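Local coordinates for DNA repair protein RAD7 (Saccharomyces cerevisiae, PDB 5ZB2) that takes part in global genome nucleotide excision repair, which removes damage from nontranscribed DNA, as a component of the GGR complex and a partner of Elc1, at residues K169-L174 with A197-Y202. Numbering follows the deposited sequence.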
ATOM      1  N   LYS A 169      25.252  -3.194  16.701  1.00 39.35           N
ATOM      2  CA  LYS A 169      25.449  -2.228  15.625  1.00 41.15           C
ATOM      3  C   LYS A 169      24.290  -1.243  15.554  1.00 39.62           C
ATOM      4  O   LYS A 169      24.499  -0.039  15.364  1.00 40.35           O
ATOM      5  CB  LYS A 169      25.612  -2.957  14.292  1.00 45.40           C
ATOM      6  CG  LYS A 169      26.080  -2.071  13.147  1.00 52.66           C
ATOM      7  CD  LYS A 169      26.198  -2.856  11.847  1.00 61.35           C
ATOM      8  CE  LYS A 169      27.083  -2.141  10.832  1.00 74.21           C
ATOM      9  NZ  LYS A 169      26.609  -0.765  10.513  1.00 75.00           N
ATOM     10  N   SER A 170      23.059  -1.736  15.710  1.00 37.58           N
ATOM     11  CA  SER A 170      21.892  -0.861  15.654  1.00 38.30           C
ATOM     12  C   SER A 170      21.886   0.121  16.813  1.00 35.84           C
ATOM     13  O   SER A 170      21.519   1.289  16.646  1.00 35.04           O
ATOM     14  CB  SER A 170      20.612  -1.696  15.662  1.00 35.47           C
ATOM     15  OG  SER A 170      20.706  -2.771  14.746  1.00 37.94           O
ATOM     16  N   LEU A 171      22.267  -0.343  18.006  1.00 33.24           N
ATOM     17  CA  LEU A 171      22.389   0.554  19.151  1.00 37.10           C
ATOM     18  C   LEU A 171      23.420   1.645  18.890  1.00 37.35           C
ATOM     19  O   LEU A 171      23.191   2.818  19.214  1.00 37.22           O
ATOM     20  CB  LEU A 171      22.761  -0.248  20.397  1.00 36.28           C
ATOM     21  CG  LEU A 171      23.002   0.560  21.674  1.00 36.24           C
ATOM     22  CD1 LEU A 171      21.733   1.280  22.099  1.00 36.47           C
ATOM     23  CD2 LEU A 171      23.510  -0.339  22.781  1.00 36.41           C
ATOM     24  N   SER A 172      24.570   1.280  18.314  1.00 36.56           N
ATOM     25  CA  SER A 172      25.584   2.280  17.990  1.00 38.02           C
ATOM     26  C   SER A 172      25.040   3.330  17.028  1.00 38.96           C
ATOM     27  O   SER A 172      25.283   4.529  17.206  1.00 35.82           O
ATOM     28  CB  SER A 172      26.821   1.606  17.397  1.00 39.85           C
ATOM     29  OG  SER A 172      27.469   0.796  18.359  1.00 43.26           O
ATOM     30  N   ASN A 173      24.296   2.900  16.004  1.00 39.40           N
ATOM     31  CA  ASN A 173      23.744   3.859  15.052  1.00 40.06           C
ATOM     32  C   ASN A 173      22.674   4.735  15.692  1.00 37.82           C
ATOM     33  O   ASN A 173      22.518   5.898  15.307  1.00 37.38           O
ATOM     34  CB  ASN A 173      23.176   3.131  13.834  1.00 42.58           C
ATOM     35  CG  ASN A 173      24.242   2.394  13.047  1.00 48.02           C
ATOM     36  OD1 ASN A 173      24.101   1.209  12.749  1.00 48.50           O
ATOM     37  ND2 ASN A 173      25.318   3.095  12.706  1.00 50.98           N
ATOM     38  N   LEU A 174      21.924   4.203  16.659  1.00 35.92           N
ATOM     39  CA  LEU A 174      20.999   5.041  17.414  1.00 36.69           C
ATOM     40  C   LEU A 174      21.754   6.124  18.172  1.00 37.85           C
ATOM     41  O   LEU A 174      21.387   7.305  18.129  1.00 35.29           O
ATOM     42  CB  LEU A 174      20.185   4.190  18.387  1.00 36.45           C
ATOM     43  CG  LEU A 174      19.404   4.979  19.444  1.00 36.53           C
ATOM     44  CD1 LEU A 174      18.407   5.914  18.781  1.00 35.66           C
ATOM     45  CD2 LEU A 174      18.697   4.050  20.421  1.00 33.77           C
ATOM     46  N   ALA A 197      27.604  -0.539  27.924  1.00 36.67           N
ATOM     47  CA  ALA A 197      28.655   0.355  28.389  1.00 39.57           C
ATOM     48  C   ALA A 197      28.771   1.620  27.547  1.00 39.74           C
ATOM     49  O   ALA A 197      29.413   2.579  27.986  1.00 42.73           O
ATOM     50  CB  ALA A 197      29.992  -0.386  28.395  1.00 39.10           C
ATOM     51  N   LEU A 198      28.179   1.648  26.352  1.00 38.17           N
ATOM     52  CA  LEU A 198      28.243   2.842  25.516  1.00 40.89           C
ATOM     53  C   LEU A 198      27.283   3.935  25.970  1.00 40.11           C
ATOM     54  O   LEU A 198      27.449   5.090  25.561  1.00 38.68           O
ATOM     55  CB  LEU A 198      27.939   2.487  24.056  1.00 39.93           C
ATOM     56  CG  LEU A 198      28.899   1.517  23.365  1.00 46.67           C
ATOM     57  CD1 LEU A 198      28.384   1.151  21.983  1.00 46.05           C
ATOM     58  CD2 LEU A 198      30.299   2.107  23.271  1.00 49.60           C
ATOM     59  N   LEU A 199      26.288   3.606  26.797  1.00 38.19           N
ATOM     60  CA  LEU A 199      25.276   4.598  27.156  1.00 38.25           C
ATOM     61  C   LEU A 199      25.868   5.812  27.861  1.00 37.42           C
ATOM     62  O   LEU A 199      25.500   6.943  27.501  1.00 37.23           O
ATOM     63  CB  LEU A 199      24.178   3.942  28.003  1.00 37.93           C
ATOM     64  CG  LEU A 199      23.390   2.776  27.374  1.00 38.11           C
ATOM     65  CD1 LEU A 199      22.225   2.372  28.268  1.00 37.20           C
ATOM     66  CD2 LEU A 199      22.885   3.103  25.976  1.00 38.01           C
ATOM     67  N   PRO A 200      26.760   5.675  28.847  1.00 38.95           N
ATOM     68  CA  PRO A 200      27.291   6.885  29.505  1.00 41.18           C
ATOM     69  C   PRO A 200      28.016   7.824  28.556  1.00 40.94           C
ATOM     70  O   PRO A 200      28.043   9.035  28.805  1.00 44.08           O
ATOM     71  CB  PRO A 200      28.239   6.320  30.577  1.00 39.98           C
ATOM     72  CG  PRO A 200      27.799   4.919  30.793  1.00 38.86           C
ATOM     73  CD  PRO A 200      27.281   4.444  29.465  1.00 38.68           C
ATOM     74  N   GLN A 201      28.591   7.308  27.466  1.00 42.71           N
ATOM     75  CA  GLN A 201      29.305   8.168  26.525  1.00 43.37           C
ATOM     76  C   GLN A 201      28.353   9.084  25.767  1.00 43.27           C
ATOM     77  O   GLN A 201      28.661  10.263  25.551  1.00 41.65           O
ATOM     78  CB  GLN A 201      30.096   7.320  25.528  1.00 44.65           C
ATOM     79  CG  GLN A 201      31.093   6.369  26.150  1.00 48.68           C
ATOM     80  CD  GLN A 201      31.976   5.707  25.112  1.00 51.74           C
ATOM     81  OE1 GLN A 201      32.180   6.242  24.020  1.00 53.52           O
ATOM     82  NE2 GLN A 201      32.501   4.536  25.444  1.00 54.23           N
ATOM     83  N   TYR A 202      27.200   8.564  25.343  1.00 38.48           N
ATOM     84  CA  TYR A 202      26.373   9.251  24.360  1.00 38.63           C
ATOM     85  C   TYR A 202      25.172   9.974  24.950  1.00 39.49           C
ATOM     86  O   TYR A 202      24.672  10.912  24.322  1.00 39.86           O
ATOM     87  CB  TYR A 202      25.874   8.255  23.310  1.00 39.77           C
ATOM     88  CG  TYR A 202      26.942   7.797  22.345  1.00 40.27           C
ATOM     89  CD1 TYR A 202      27.223   8.525  21.195  1.00 40.43           C
ATOM     90  CD2 TYR A 202      27.655   6.628  22.571  1.00 39.90           C
ATOM     91  CE1 TYR A 202      28.191   8.112  20.308  1.00 40.67           C
ATOM     92  CE2 TYR A 202      28.628   6.207  21.686  1.00 42.69           C
ATOM     93  CZ  TYR A 202      28.890   6.953  20.555  1.00 42.66           C
ATOM     94  OH  TYR A 202      29.853   6.540  19.664  1.00 46.68           O
TER
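Leu198 and Ser172 meet near the outer side of this contact, and Leu171 and Leu199 meet deeper in. In the outer pair a single methyl does the touching: Leu198 CD1 lies 3.8 Å from Ser172 OG, while CD2 of the same leucine is farther, 5.8 Å from that OG. The contact is van der Waals in kind, since a methyl offers the hydroxyl no hydrogen bond. Ser172 OG is anti to its own carbonyl carbon (chi1 -67°). It also makes a weak hydrogen bond back to Asp168 O, one turn earlier in its helix.

The inner pair is purely apolar. The first side-chain bond of Leu171 points toward the second segment, with CG anti to the backbone N (chi1 177°). Its CD1 comes to 4.4 Å from Leu199 CD2. The first side-chain bond of Leu199 runs across the line to helix 168-178, yet CD2 comes closer to it. CD1 of Leu199 stays farther from Leu171. One methyl-hydroxyl and one methyl-methyl contact make up the near approaches, and the buried surface is a modest 144 Å². The nearest CA pair, Ser172 and Leu198, is 8.0 Å apart. No hydrogen bond links the segments, so side-chain packing alone joins them directly.

This fragment of Rad7 holds the leucine-rich repeat domain, and the contact joins two successive helical segments outside its row of parallel strands. Leu175, from the next turn of helix 168-178, touches Leu198, Leu199 and Tyr202 and so extends the packing. Leu199 also rests on Leu185 of strand 184-188 and on Leu230 of helix 224-234. On the preceding side, Leu174 packs on Phe148 of helix 141-150 and also touches Leu185, as Leu199 does, which continues the layer along the solenoid.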